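PDB 3HRS: metalloregulator ScaR from Streptococcus gordonii, which probably binds DNA as a manganese-activated homodimeric repressor of the DtxR/MntR family. Local coordinates for residues H75-V80 with G126-K131. Residues are numbered along the deposited sequence; the frame is centred on the assembly and turned at random.
With SO4 (sulfate ion), chain C.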
ATOM      1  N   HIS A  75      -2.716   5.846   9.748  1.00 52.39           N
ATOM      2  CA  HIS A  75      -1.400   6.460   9.802  1.00 51.00           C
ATOM      3  C   HIS A  75      -0.394   5.779  10.746  1.00 57.51           C
ATOM      4  O   HIS A  75       0.761   5.563  10.374  1.00 48.79           O
ATOM      5  CB  HIS A  75      -1.570   7.883  10.245  1.00 52.86           C
ATOM      6  CG  HIS A  75      -0.282   8.581  10.500  1.00 61.25           C
ATOM      7  ND1 HIS A  75       0.530   9.024   9.482  1.00 58.66           N
ATOM      8  CD2 HIS A  75       0.332   8.924  11.658  1.00 58.83           C
ATOM      9  CE1 HIS A  75       1.582   9.626  10.001  1.00 61.47           C
ATOM     10  NE2 HIS A  75       1.489   9.577  11.318  1.00 60.59           N
ATOM     11  N   ARG A  76      -0.827   5.456  11.966  1.00 52.19           N
ATOM     12  CA  ARG A  76       0.058   4.756  12.881  1.00 48.20           C
ATOM     13  C   ARG A  76       0.260   3.265  12.542  1.00 53.41           C
ATOM     14  O   ARG A  76       1.334   2.735  12.745  1.00 52.32           O
ATOM     15  CB  ARG A  76      -0.339   4.970  14.349  1.00 38.66           C
ATOM     16  CG  ARG A  76      -0.078   6.395  14.786  1.00 48.92           C
ATOM     17  CD  ARG A  76      -0.896   6.869  15.997  1.00 57.58           C
ATOM     18  NE  ARG A  76      -0.606   8.283  16.238  1.00 66.56           N
ATOM     19  CZ  ARG A  76      -1.012   8.979  17.298  1.00 66.60           C
ATOM     20  NH1 ARG A  76      -1.735   8.405  18.255  1.00 65.51           N
ATOM     21  NH2 ARG A  76      -0.685  10.261  17.400  1.00 59.13           N
ATOM     22  N   LEU A  77      -0.746   2.563  12.037  1.00 53.97           N
ATOM     23  CA  LEU A  77      -0.463   1.181  11.671  1.00 51.67           C
ATOM     24  C   LEU A  77       0.469   1.098  10.434  1.00 57.67           C
ATOM     25  O   LEU A  77       1.375   0.287  10.398  1.00 57.86           O
ATOM     26  CB  LEU A  77      -1.730   0.361  11.494  1.00 46.54           C
ATOM     27  CG  LEU A  77      -2.585   0.067  12.728  1.00 49.47           C
ATOM     28  CD1 LEU A  77      -4.015  -0.368  12.336  1.00 49.57           C
ATOM     29  CD2 LEU A  77      -1.952  -0.996  13.515  1.00 50.48           C
ATOM     30  N   ILE A  78       0.275   1.968   9.452  1.00 56.14           N
ATOM     31  CA  ILE A  78       1.205   2.040   8.332  1.00 48.86           C
ATOM     32  C   ILE A  78       2.595   2.399   8.867  1.00 60.13           C
ATOM     33  O   ILE A  78       3.611   1.858   8.436  1.00 58.76           O
ATOM     34  CB  ILE A  78       0.775   3.081   7.268  1.00 50.67           C
ATOM     35  CG1 ILE A  78      -0.571   2.707   6.621  1.00 63.48           C
ATOM     36  CG2 ILE A  78       1.779   3.162   6.179  1.00 49.36           C
ATOM     37  CD1 ILE A  78      -0.646   1.265   6.225  1.00 66.81           C
ATOM     38  N   GLU A  79       2.651   3.317   9.815  1.00 69.71           N
ATOM     39  CA  GLU A  79       3.945   3.681  10.372  1.00 65.30           C
ATOM     40  C   GLU A  79       4.597   2.424  10.923  1.00 55.65           C
ATOM     41  O   GLU A  79       5.676   2.065  10.480  1.00 51.90           O
ATOM     42  CB  GLU A  79       3.809   4.735  11.458  1.00 71.97           C
ATOM     43  CG  GLU A  79       5.105   5.047  12.166  1.00 87.00           C
ATOM     44  CD  GLU A  79       5.814   6.231  11.565  1.00 99.95           C
ATOM     45  OE1 GLU A  79       6.976   6.489  11.969  1.00102.75           O
ATOM     46  OE2 GLU A  79       5.197   6.905  10.701  1.00102.96           O
ATOM     47  N   VAL A  80       3.926   1.762  11.875  1.00 50.08           N
ATOM     48  CA  VAL A  80       4.404   0.515  12.464  1.00 42.67           C
ATOM     49  C   VAL A  80       4.767  -0.522  11.411  1.00 49.40           C
ATOM     50  O   VAL A  80       5.764  -1.196  11.547  1.00 53.26           O
ATOM     51  CB  VAL A  80       3.361  -0.152  13.353  1.00 46.69           C
ATOM     52  CG1 VAL A  80       3.779  -1.618  13.674  1.00 32.34           C
ATOM     53  CG2 VAL A  80       3.165   0.649  14.626  1.00 51.58           C
ATOM     54  N   GLY A 126       2.943   7.317  19.962  1.00 57.44           N
ATOM     55  CA  GLY A 126       1.562   7.586  19.629  1.00 53.33           C
ATOM     56  C   GLY A 126       0.750   6.327  19.840  1.00 51.58           C
ATOM     57  O   GLY A 126       1.139   5.215  19.400  1.00 52.96           O
ATOM     58  N   THR A 127      -0.389   6.498  20.496  1.00 48.91           N
ATOM     59  CA  THR A 127      -1.282   5.381  20.775  1.00 63.45           C
ATOM     60  C   THR A 127      -2.150   5.009  19.561  1.00 58.28           C
ATOM     61  O   THR A 127      -2.434   5.855  18.718  1.00 53.80           O
ATOM     62  CB  THR A 127      -2.170   5.693  21.968  1.00 63.85           C
ATOM     63  OG1 THR A 127      -3.330   4.858  21.914  1.00 56.52           O
ATOM     64  CG2 THR A 127      -2.606   7.117  21.883  1.00 61.92           C
ATOM     65  N   ILE A 128      -2.537   3.733  19.470  1.00 54.53           N
ATOM     66  CA  ILE A 128      -3.277   3.217  18.320  1.00 49.05           C
ATOM     67  C   ILE A 128      -4.626   2.627  18.688  1.00 51.93           C
ATOM     68  O   ILE A 128      -4.739   1.459  19.049  1.00 60.33           O
ATOM     69  CB  ILE A 128      -2.524   2.094  17.605  1.00 42.60           C
ATOM     70  CG1 ILE A 128      -1.179   2.557  17.076  1.00 46.92           C
ATOM     71  CG2 ILE A 128      -3.298   1.640  16.395  1.00 35.08           C
ATOM     72  CD1 ILE A 128      -0.405   1.415  16.418  1.00 29.89           C
ATOM     73  N   PRO A 129      -5.668   3.421  18.550  1.00 52.09           N
ATOM     74  CA  PRO A 129      -7.026   3.040  18.942  1.00 53.40           C
ATOM     75  C   PRO A 129      -7.588   1.868  18.125  1.00 59.75           C
ATOM     76  O   PRO A 129      -7.279   1.734  16.952  1.00 64.75           O
ATOM     77  CB  PRO A 129      -7.820   4.316  18.644  1.00 45.95           C
ATOM     78  CG  PRO A 129      -7.040   4.978  17.572  1.00 52.20           C
ATOM     79  CD  PRO A 129      -5.627   4.781  18.005  1.00 55.56           C
ATOM     80  N   ALA A 130      -8.426   1.050  18.746  1.00 61.83           N
ATOM     81  CA  ALA A 130      -9.103  -0.043  18.059  1.00 65.57           C
ATOM     82  C   ALA A 130     -10.058   0.474  16.992  1.00 64.66           C
ATOM     83  O   ALA A 130     -10.549   1.603  17.107  1.00 66.83           O
ATOM     84  CB  ALA A 130      -9.872  -0.872  19.078  1.00 63.46           C
ATOM     85  N   LYS A 131     -10.368  -0.334  15.976  1.00 62.98           N
ATOM     86  CA  LYS A 131     -11.457   0.084  15.066  1.00 66.87           C
ATOM     87  C   LYS A 131     -12.649   0.613  15.880  1.00 64.00           C
ATOM     88  O   LYS A 131     -13.131  -0.075  16.787  1.00 65.51           O
ATOM     89  CB  LYS A 131     -11.941  -1.054  14.172  1.00 58.53           C
ATOM     90  CG  LYS A 131     -12.758  -0.583  12.967  1.00 70.86           C
ATOM     91  CD  LYS A 131     -13.349  -1.762  12.159  1.00 87.66           C
ATOM     92  CE  LYS A 131     -14.777  -1.457  11.641  1.00101.33           C
ATOM     93  NZ  LYS A 131     -15.684  -0.737  12.649  1.00103.52           N
TER
HETATM   94  S   SO4 C 216       1.394  13.088  16.326  1.00102.22           S
HETATM   95  O1  SO4 C 216       2.034  12.602  17.556  1.00100.60           O
HETATM   96  O2  SO4 C 216       0.130  13.715  16.698  1.00107.41           O
HETATM   97  O3  SO4 C 216       2.231  14.086  15.644  1.00 93.67           O
HETATM   98  O4  SO4 C 216       1.140  11.951  15.425  1.00 97.36           O
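R76 and I128 join the long helix 62-84 to the loop that follows helix 106-115 in the metal-binding and dimerisation domain of this DtxR/MntR-family repressor.

The polar part of the contact belongs to R76. With its chain extended from CG to NE, the R76 side chain reaches across to the loop, and R76 NH1 donates to the carbonyl O of T127 at 2.7 Å. The N-H points at a lone pair in the carbonyl plane (N-H...O angle 158°), and the oxygen lies almost in the guanidinium plane. E137 forms a salt bridge with NH1 and also accepts from the backbone N of T127, tying the arginine and the loop to one carboxylate. G126 lies over one face of the R76 guanidinium, its CA 3.6 Å above the plane. At the edge, R76 NH2 donates to sulfate O4 at 3.2 Å; the sulfate, probably from the crystallisation liquor, is also held by H158 and D159.

No metal is bound here; E79, C122, H124 and D159 bind zinc in another structure of the protein, and R76 touches C122.

Apolar packing centres on I128: its CG2 lies against L77 CG and CD2, while CD1 touches L77 CD2 and V80 CG2. With chi1 -60° setting CG1 of I128 anti to the carbonyl carbon, that atom faces the helix and lies 3.7 Å from R76 CB.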